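Local coordinates for fibronectin type III domain-containing protein (Simiduia agarivorans, PDB 6P2K), which probably hydrolyses the glucan backbone of xyloglucan, as glycoside hydrolases of family 74 do, through a catalytic part built of seven-fold beta-propeller architecture, at residues 662-666 with 667-671; 254-257 with 258-261; 598-601 with 602-606. All coordinates share one frame; numbering follows the deposited sequence.

Interaction 1: residues 662-666 with 667-671; sequences KIFTP and ADAMA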
ATOM      1  N   LYS B 662     -58.591 -10.687  -9.192  1.00 33.92           N
ATOM      2  CA  LYS B 662     -58.068 -12.028  -9.429  1.00 35.93           C
ATOM      3  C   LYS B 662     -57.609 -12.157 -10.877  1.00 37.73           C
ATOM      4  O   LYS B 662     -58.360 -11.829 -11.801  1.00 41.50           O
ATOM      5  CB  LYS B 662     -59.151 -13.069  -9.135  1.00 39.00           C
ATOM      6  CG  LYS B 662     -58.911 -13.942  -7.919  1.00 40.01           C
ATOM      7  CD  LYS B 662     -59.916 -15.084  -7.847  1.00 43.08           C
ATOM      8  CE  LYS B 662     -61.037 -14.775  -6.869  1.00 46.77           C
ATOM      9  NZ  LYS B 662     -61.612 -16.010  -6.269  1.00 50.60           N
ATOM     10  N   ILE B 663     -56.384 -12.642 -11.089  1.00 34.78           N
ATOM     11  CA  ILE B 663     -55.896 -12.804 -12.459  1.00 34.50           C
ATOM     12  C   ILE B 663     -55.324 -14.196 -12.710  1.00 32.65           C
ATOM     13  O   ILE B 663     -55.028 -14.546 -13.858  1.00 32.34           O
ATOM     14  CB  ILE B 663     -54.855 -11.727 -12.822  1.00 33.35           C
ATOM     15  CG1 ILE B 663     -53.605 -11.858 -11.954  1.00 31.63           C
ATOM     16  CG2 ILE B 663     -55.465 -10.332 -12.722  1.00 33.71           C
ATOM     17  CD1 ILE B 663     -52.407 -11.099 -12.499  1.00 31.22           C
ATOM     18  N   PHE B 664     -55.158 -15.005 -11.663  1.00 31.34           N
ATOM     19  CA  PHE B 664     -54.757 -16.392 -11.874  1.00 31.20           C
ATOM     20  C   PHE B 664     -55.205 -17.245 -10.699  1.00 31.58           C
ATOM     21  O   PHE B 664     -54.935 -16.905  -9.543  1.00 31.82           O
ATOM     22  CB  PHE B 664     -53.243 -16.528 -12.075  1.00 29.00           C
ATOM     23  CG  PHE B 664     -52.856 -17.721 -12.905  1.00 29.41           C
ATOM     24  CD1 PHE B 664     -53.346 -17.872 -14.193  1.00 29.70           C
ATOM     25  CD2 PHE B 664     -52.018 -18.697 -12.393  1.00 25.50           C
ATOM     26  CE1 PHE B 664     -52.997 -18.969 -14.962  1.00 29.82           C
ATOM     27  CE2 PHE B 664     -51.665 -19.796 -13.157  1.00 27.70           C
ATOM     28  CZ  PHE B 664     -52.157 -19.931 -14.445  1.00 29.44           C
ATOM     29  N   THR B 665     -55.871 -18.352 -11.001  1.00 31.41           N
ATOM     30  CA  THR B 665     -56.421 -19.280 -10.025  1.00 32.13           C
ATOM     31  C   THR B 665     -55.984 -20.694 -10.365  1.00 31.66           C
ATOM     32  O   THR B 665     -55.467 -20.953 -11.457  1.00 27.92           O
ATOM     33  CB  THR B 665     -57.956 -19.198 -10.016  1.00 34.79           C
ATOM     34  OG1 THR B 665     -58.461 -19.666 -11.273  1.00 37.56           O
ATOM     35  CG2 THR B 665     -58.418 -17.768  -9.788  1.00 32.77           C
ATOM     36  N   PRO B 666     -56.161 -21.643  -9.439  1.00 33.96           N
ATOM     37  CA  PRO B 666     -55.910 -23.053  -9.788  1.00 35.51           C
ATOM     38  C   PRO B 666     -56.685 -23.530 -11.005  1.00 35.49           C
ATOM     39  O   PRO B 666     -56.173 -24.364 -11.763  1.00 35.55           O
ATOM     40  CB  PRO B 666     -56.337 -23.801  -8.518  1.00 34.95           C
ATOM     41  CG  PRO B 666     -56.082 -22.830  -7.422  1.00 35.95           C
ATOM     42  CD  PRO B 666     -56.379 -21.467  -7.991  1.00 36.33           C
ATOM     43  N   ALA B 667     -57.907 -23.033 -11.217  1.00 33.78           N
ATOM     44  CA  ALA B 667     -58.661 -23.420 -12.405  1.00 34.43           C
ATOM     45  C   ALA B 667     -57.968 -22.941 -13.676  1.00 34.01           C
ATOM     46  O   ALA B 667     -57.901 -23.675 -14.670  1.00 34.33           O
ATOM     47  CB  ALA B 667     -60.084 -22.870 -12.330  1.00 37.50           C
ATOM     48  N   ASP B 668     -57.452 -21.709 -13.664  1.00 33.04           N
ATOM     49  CA  ASP B 668     -56.705 -21.210 -14.815  1.00 34.53           C
ATOM     50  C   ASP B 668     -55.462 -22.051 -15.072  1.00 32.84           C
ATOM     51  O   ASP B 668     -55.114 -22.323 -16.227  1.00 33.99           O
ATOM     52  CB  ASP B 668     -56.312 -19.748 -14.604  1.00 35.24           C
ATOM     53  CG  ASP B 668     -57.498 -18.851 -14.332  1.00 38.96           C
ATOM     54  OD1 ASP B 668     -58.573 -19.087 -14.921  1.00 41.54           O
ATOM     55  OD2 ASP B 668     -57.349 -17.903 -13.531  1.00 39.88           O
ATOM     56  N   ALA B 669     -54.775 -22.465 -14.005  1.00 31.03           N
ATOM     57  CA  ALA B 669     -53.570 -23.270 -14.165  1.00 30.07           C
ATOM     58  C   ALA B 669     -53.889 -24.632 -14.772  1.00 32.89           C
ATOM     59  O   ALA B 669     -53.158 -25.117 -15.645  1.00 34.47           O
ATOM     60  CB  ALA B 669     -52.865 -23.430 -12.817  1.00 28.06           C
ATOM     61  N   MET B 670     -54.980 -25.261 -14.329  1.00 33.49           N
ATOM     62  CA  MET B 670     -55.332 -26.575 -14.856  1.00 36.91           C
ATOM     63  C   MET B 670     -55.808 -26.495 -16.299  1.00 39.95           C
ATOM     64  O   MET B 670     -55.678 -27.473 -17.044  1.00 43.12           O
ATOM     65  CB  MET B 670     -56.395 -27.225 -13.974  1.00 39.30           C
ATOM     66  CG  MET B 670     -55.882 -27.609 -12.594  1.00 42.19           C
ATOM     67  SD  MET B 670     -57.103 -28.499 -11.616  1.00 47.88           S
ATOM     68  CE  MET B 670     -57.493 -29.857 -12.715  1.00 48.17           C
ATOM     69  N   ALA B 671     -56.358 -25.351 -16.711  1.00 39.53           N
ATOM     70  CA  ALA B 671     -56.747 -25.178 -18.106  1.00 40.54           C
ATOM     71  C   ALA B 671     -55.533 -24.950 -19.001  1.00 41.93           C
ATOM     72  O   ALA B 671     -55.465 -25.495 -20.108  1.00 45.50           O
ATOM     73  CB  ALA B 671     -57.732 -24.018 -18.239  1.00 34.09           C
TER
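With OG1 of Thr665 held between its own backbone N and carbonyl carbon (chi1 66°) and CG of Asp668 turned beside its backbone N (chi1 -56°), the two side chains meet across the start of helix 666-672. Thr665 N gives a bond to Asp668 OD2 at 3.0 Å, approaching from above the carboxylate plane; the return bond, from Asp668 N to Thr665 OG1, is weak at 3.3 Å. This reciprocal pair is a capping box with Thr665 as N-cap. The same threonine opens the helical ladder, since Ala669 N reaches Thr665 O at 3.0 Å, in the carbonyl plane. Next to the capping box the Phe664 ring runs alongside the Asp668 side chain in the opposite sense, its plane 38° from the carboxylate, with CE1 3.4 Å from Asp668 CB, and its CE2 comes to 3.8 Å from Ala669 CB. Replacing Phe664 by an alanine would probably open a gap beside the first helical turn and leave Trp731 without its stacking mate. Ile663 and Phe664 share Ile650 as partner in a classic beta bulge near the end of strand 661-664, an edge strand of its sheet, while the Phe664 ring reaches across to Met705 and Tyr707 on strand 702-709 of another sheet.

Interaction 2: residues 254-257 with 258-261; sequences QVTG and GLEG
The backbone folds back between Thr256 and Leu259, whose CA atoms stand 5.4 Å apart, and Leu259 N donates to Thr256 O at 2.8 Å, tilted somewhat from the carbonyl plane, which closes a type II beta turn. Leu259 carries the side-chain part of the contact. Its CG lies beside the backbone N and anti to the carbonyl carbon (chi1 -63°), which turns the branch back over the residue that opens the turn. CB is 3.2 Å from Thr256 O, and farther out CD1 lies 3.7 Å from Thr256 CA, so the leucine covers the carbonyl that its own N-H engages. CD1 also comes within 4.0 Å of Val255 O. Gly258 takes the third position of the turn with phi 104° and psi -11°; a CB on this residue would run into the carbonyl O of Gly257, so the lack of a side chain is what lets the backbone adopt this shape.

The turn belongs to the loop that leaves strand 253-254, the last strand of one four-stranded antiparallel sheet, and leads to strand 265-270, the first of the next. This is consistent with a connection between successive blades of a beta-propeller. On the approach to the turn, Thr256 OG1 donates to Gln254 OE1 at 2.8 Å, linking two side chains of the incoming chain. Leu259 also packs on Val242 of the sheet being left and on Tyr293 and Trp310 of the sheet being entered, so one side chain touches both. Val255 is divided in a similar way: its backbone hydrogen-bonds with that of Val242, whereas its O accepts from Trp310 NE1. Just past the turn, the Glu260 carboxylate forms salt bridges with Arg263 and Lys312, and Glu260 N hydrogen-bonds with the Tyr293 hydroxyl.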
ATOM      1  N   GLN B 254     -18.470 -59.117  19.791  1.00 55.03           N
ATOM      2  CA  GLN B 254     -18.316 -57.701  19.492  1.00 56.13           C
ATOM      3  C   GLN B 254     -16.950 -57.465  18.863  1.00 56.17           C
ATOM      4  O   GLN B 254     -15.938 -57.991  19.337  1.00 55.87           O
ATOM      5  CB  GLN B 254     -18.478 -56.864  20.756  1.00 52.14           C
ATOM      6  CG  GLN B 254     -18.392 -55.372  20.510  1.00 61.81           C
ATOM      7  CD  GLN B 254     -18.590 -54.559  21.769  1.00 60.47           C
ATOM      8  OE1 GLN B 254     -18.185 -53.400  21.840  1.00 58.37           O
ATOM      9  NE2 GLN B 254     -19.220 -55.162  22.772  1.00 52.68           N
ATOM     10  N   VAL B 255     -16.919 -56.684  17.783  1.00 53.08           N
ATOM     11  CA  VAL B 255     -15.685 -56.468  17.036  1.00 51.10           C
ATOM     12  C   VAL B 255     -15.473 -54.976  16.814  1.00 47.24           C
ATOM     13  O   VAL B 255     -15.220 -54.534  15.687  1.00 46.88           O
ATOM     14  CB  VAL B 255     -15.714 -57.237  15.702  1.00 51.63           C
ATOM     15  CG1 VAL B 255     -15.393 -58.705  15.933  1.00 55.31           C
ATOM     16  CG2 VAL B 255     -17.074 -57.094  15.034  1.00 51.06           C
ATOM     17  N   THR B 256     -15.565 -54.192  17.886  1.00 47.34           N
ATOM     18  CA  THR B 256     -15.400 -52.748  17.799  1.00 48.03           C
ATOM     19  C   THR B 256     -13.989 -52.280  18.124  1.00 51.41           C
ATOM     20  O   THR B 256     -13.682 -51.104  17.900  1.00 51.65           O
ATOM     21  CB  THR B 256     -16.387 -52.037  18.734  1.00 47.70           C
ATOM     22  OG1 THR B 256     -16.221 -52.531  20.069  1.00 50.50           O
ATOM     23  CG2 THR B 256     -17.820 -52.275  18.279  1.00 46.50           C
ATOM     24  N   GLY B 257     -13.133 -53.158  18.644  1.00 52.61           N
ATOM     25  CA  GLY B 257     -11.768 -52.793  18.973  1.00 52.24           C
ATOM     26  C   GLY B 257     -11.026 -52.170  17.810  1.00 50.97           C
ATOM     27  O   GLY B 257     -10.812 -52.817  16.780  1.00 54.28           O
ATOM     28  N   GLY B 258     -10.636 -50.907  17.959  1.00 47.94           N
ATOM     29  CA  GLY B 258     -10.023 -50.155  16.886  1.00 42.58           C
ATOM     30  C   GLY B 258     -10.941 -49.154  16.222  1.00 45.19           C
ATOM     31  O   GLY B 258     -10.462 -48.325  15.437  1.00 45.51           O
ATOM     32  N   LEU B 259     -12.237 -49.209  16.504  1.00 44.82           N
ATOM     33  CA  LEU B 259     -13.180 -48.220  16.008  1.00 39.98           C
ATOM     34  C   LEU B 259     -13.333 -47.092  17.019  1.00 37.40           C
ATOM     35  O   LEU B 259     -13.223 -47.299  18.232  1.00 36.51           O
ATOM     36  CB  LEU B 259     -14.544 -48.855  15.738  1.00 37.44           C
ATOM     37  CG  LEU B 259     -14.625 -49.940  14.665  1.00 36.53           C
ATOM     38  CD1 LEU B 259     -15.953 -50.677  14.759  1.00 37.30           C
ATOM     39  CD2 LEU B 259     -14.444 -49.336  13.282  1.00 30.97           C
ATOM     40  N   GLU B 260     -13.586 -45.890  16.508  1.00 33.16           N
ATOM     41  CA  GLU B 260     -13.936 -44.775  17.376  1.00 33.79           C
ATOM     42  C   GLU B 260     -15.166 -45.127  18.201  1.00 37.53           C
ATOM     43  O   GLU B 260     -16.117 -45.733  17.700  1.00 32.40           O
ATOM     44  CB  GLU B 260     -14.205 -43.518  16.552  1.00 32.49           C
ATOM     45  CG  GLU B 260     -12.978 -42.684  16.238  1.00 35.99           C
ATOM     46  CD  GLU B 260     -13.326 -41.456  15.423  1.00 38.30           C
ATOM     47  OE1 GLU B 260     -12.441 -40.929  14.716  1.00 41.51           O
ATOM     48  OE2 GLU B 260     -14.492 -41.019  15.484  1.00 39.54           O
ATOM     49  N   GLY B 261     -15.140 -44.753  19.476  1.00 37.80           N
ATOM     50  CA  GLY B 261     -16.273 -45.013  20.335  1.00 36.79           C
ATOM     51  C   GLY B 261     -17.443 -44.097  20.036  1.00 37.92           C
ATOM     52  O   GLY B 261     -17.295 -43.003  19.487  1.00 36.42           O
TER

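Interaction 3: residues 598-601 with 602-606; sequences EQQN and DGSWT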
ATOM      1  N   GLU B 598     -45.862   4.247   4.470  1.00 19.98           N
ATOM      2  CA  GLU B 598     -45.671   5.530   3.809  1.00 29.14           C
ATOM      3  C   GLU B 598     -44.946   6.473   4.755  1.00 29.27           C
ATOM      4  O   GLU B 598     -45.428   6.738   5.861  1.00 27.28           O
ATOM      5  CB  GLU B 598     -47.011   6.132   3.376  1.00 31.81           C
ATOM      6  CG  GLU B 598     -46.880   7.425   2.594  1.00 37.97           C
ATOM      7  CD  GLU B 598     -48.226   8.029   2.247  1.00 46.64           C
ATOM      8  OE1 GLU B 598     -48.693   8.922   2.988  1.00 51.25           O
ATOM      9  OE2 GLU B 598     -48.820   7.603   1.235  1.00 48.11           O
ATOM     10  N   GLN B 599     -43.795   6.980   4.318  1.00 25.92           N
ATOM     11  CA  GLN B 599     -43.045   7.950   5.101  1.00 23.36           C
ATOM     12  C   GLN B 599     -43.676   9.329   4.966  1.00 27.75           C
ATOM     13  O   GLN B 599     -44.047   9.750   3.867  1.00 32.09           O
ATOM     14  CB  GLN B 599     -41.588   7.988   4.642  1.00 22.05           C
ATOM     15  CG  GLN B 599     -40.689   8.866   5.487  1.00 26.36           C
ATOM     16  CD  GLN B 599     -39.223   8.700   5.131  1.00 31.35           C
ATOM     17  OE1 GLN B 599     -38.871   8.535   3.962  1.00 32.71           O
ATOM     18  NE2 GLN B 599     -38.359   8.738   6.139  1.00 29.00           N
ATOM     19  N   GLN B 600     -43.801  10.028   6.091  1.00 29.22           N
ATOM     20  CA  GLN B 600     -44.446  11.330   6.136  1.00 38.80           C
ATOM     21  C   GLN B 600     -43.405  12.445   6.030  1.00 44.68           C
ATOM     22  O   GLN B 600     -42.211  12.203   5.824  1.00 44.42           O
ATOM     23  CB  GLN B 600     -45.274  11.466   7.417  1.00 42.81           C
ATOM     24  CG  GLN B 600     -46.250  10.330   7.659  1.00 45.42           C
ATOM     25  CD  GLN B 600     -47.234  10.154   6.520  1.00 50.81           C
ATOM     26  OE1 GLN B 600     -47.516   9.031   6.100  1.00 52.40           O
ATOM     27  NE2 GLN B 600     -47.763  11.263   6.013  1.00 52.49           N
ATOM     28  N   ASN B 601     -43.867  13.689   6.178  1.00 50.05           N
ATOM     29  CA  ASN B 601     -42.967  14.838   6.122  1.00 56.14           C
ATOM     30  C   ASN B 601     -41.983  14.822   7.283  1.00 53.88           C
ATOM     31  O   ASN B 601     -40.771  14.979   7.087  1.00 52.18           O
ATOM     32  CB  ASN B 601     -43.781  16.132   6.126  1.00 66.73           C
ATOM     33  CG  ASN B 601     -44.436  16.413   4.791  1.00 75.33           C
ATOM     34  OD1 ASN B 601     -43.813  16.258   3.738  1.00 77.47           O
ATOM     35  ND2 ASN B 601     -45.698  16.827   4.822  1.00 79.01           N
ATOM     36  N   ASP B 602     -42.487  14.625   8.504  1.00 53.37           N
ATOM     37  CA  ASP B 602     -41.649  14.627   9.696  1.00 52.87           C
ATOM     38  C   ASP B 602     -40.625  13.498   9.712  1.00 48.00           C
ATOM     39  O   ASP B 602     -39.783  13.465  10.617  1.00 46.70           O
ATOM     40  CB  ASP B 602     -42.526  14.538  10.946  1.00 59.91           C
ATOM     41  CG  ASP B 602     -43.502  13.374  10.895  1.00 67.93           C
ATOM     42  OD1 ASP B 602     -43.445  12.581   9.929  1.00 70.30           O
ATOM     43  OD2 ASP B 602     -44.334  13.255  11.821  1.00 71.02           O
ATOM     44  N   GLY B 603     -40.673  12.579   8.750  1.00 43.41           N
ATOM     45  CA  GLY B 603     -39.797  11.432   8.745  1.00 40.38           C
ATOM     46  C   GLY B 603     -40.381  10.185   9.370  1.00 38.21           C
ATOM     47  O   GLY B 603     -39.788   9.107   9.232  1.00 38.19           O
ATOM     48  N   SER B 604     -41.517  10.293  10.055  1.00 34.67           N
ATOM     49  CA  SER B 604     -42.172   9.121  10.610  1.00 33.60           C
ATOM     50  C   SER B 604     -42.890   8.346   9.509  1.00 30.18           C
ATOM     51  O   SER B 604     -43.130   8.853   8.409  1.00 27.81           O
ATOM     52  CB  SER B 604     -43.161   9.518  11.707  1.00 35.89           C
ATOM     53  OG  SER B 604     -44.253  10.251  11.175  1.00 39.25           O
ATOM     54  N   TRP B 605     -43.229   7.098   9.818  1.00 30.10           N
ATOM     55  CA  TRP B 605     -43.889   6.197   8.882  1.00 28.89           C
ATOM     56  C   TRP B 605     -45.242   5.778   9.435  1.00 32.97           C
ATOM     57  O   TRP B 605     -45.396   5.587  10.644  1.00 37.40           O
ATOM     58  CB  TRP B 605     -43.041   4.947   8.627  1.00 27.27           C
ATOM     59  CG  TRP B 605     -41.754   5.192   7.894  1.00 23.47           C
ATOM     60  CD1 TRP B 605     -40.627   5.788   8.387  1.00 23.05           C
ATOM     61  CD2 TRP B 605     -41.454   4.827   6.542  1.00 23.21           C
ATOM     62  NE1 TRP B 605     -39.650   5.824   7.422  1.00 23.63           N
ATOM     63  CE2 TRP B 605     -40.131   5.237   6.281  1.00 25.12           C
ATOM     64  CE3 TRP B 605     -42.177   4.193   5.526  1.00 25.75           C
ATOM     65  CZ2 TRP B 605     -39.516   5.034   5.046  1.00 24.58           C
ATOM     66  CZ3 TRP B 605     -41.565   3.995   4.297  1.00 23.15           C
ATOM     67  CH2 TRP B 605     -40.248   4.416   4.070  1.00 23.03           C
ATOM     68  N   THR B 606     -46.222   5.631   8.546  1.00 31.55           N
ATOM     69  CA  THR B 606     -47.505   5.030   8.885  1.00 29.99           C
ATOM     70  C   THR B 606     -47.700   3.793   8.020  1.00 28.63           C
ATOM     71  O   THR B 606     -47.561   3.861   6.794  1.00 28.76           O
ATOM     72  CB  THR B 606     -48.667   6.013   8.687  1.00 32.71           C
ATOM     73  OG1 THR B 606     -48.697   6.470   7.329  1.00 31.35           O
ATOM     74  CG2 THR B 606     -48.523   7.207   9.619  1.00 35.43           C
TER
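Backbone bonds set the register between Glu598 and Thr606, an antiparallel hydrogen-bonded pair: Glu598 N gives to Thr606 O at 2.9 Å, and Thr606 N returns a bond to Glu598 O at 3.0 Å. Nearer the bend, Gln600 N meets Ser604 O at 2.7 Å, and a weak bond from Gly603 N to Gln600 O spans the tip. Strands 593-599 and 605-615 are thereby joined as a beta hairpin.

Contact with an aromatic face comes from Gln599, the non-hydrogen-bonded partner of Trp605. Its CG is anti to the backbone N (chi1 -174°) and the chain beyond is extended, laying the aliphatic part across the indole. CB sits 3.5 Å from the centroid of the six-membered ring and only 11° off the ring normal, a CH-pi contact over the face. The amide plane is turned 28° from the indole and lies near NE1 and CZ2 of Trp605.

Polar side chains tie the bend. Gln599 NE2 gives a weak but straight bond to Gly603 O at 3.4 Å. Asp602 OD1 accepts from Ser604 N at 3.0 Å, forming an Asx turn, and also from Ser604 OG at 2.8 Å; both donors come from the same face of the carboxylate plane. Beside the paired strands, Glu598 turns its charge to Arg596 in a salt bridge.

Two grips on one carboxylate oxygen probably help fix the rotation of Asp602 at this surface tip, while Gln599 serves two chemistries at once, its CB covering one indole face and its amide reaching the backbone of the bend.

Along the chain the order is interaction 2, interaction 3, interaction 1. Interaction 2 lies on the other side of the chain's centre from both of the others: its centre is about 60 Å from that of interaction 1 and about 68 Å from that of interaction 3. Interactions 1 and 3 are closer, with centres about 38 Å apart, yet their nearest atoms remain about 23 Å apart. No sheet is shared. Interaction 2 lies in a loop between two four-stranded sheets, interaction 3 closes a hairpin within another antiparallel sheet, and interaction 1 joins the end of an outer strand of the next sheet to a short helix. All three are local contacts at turns or strand ends, in separate parts of the propeller fold, with none touching another.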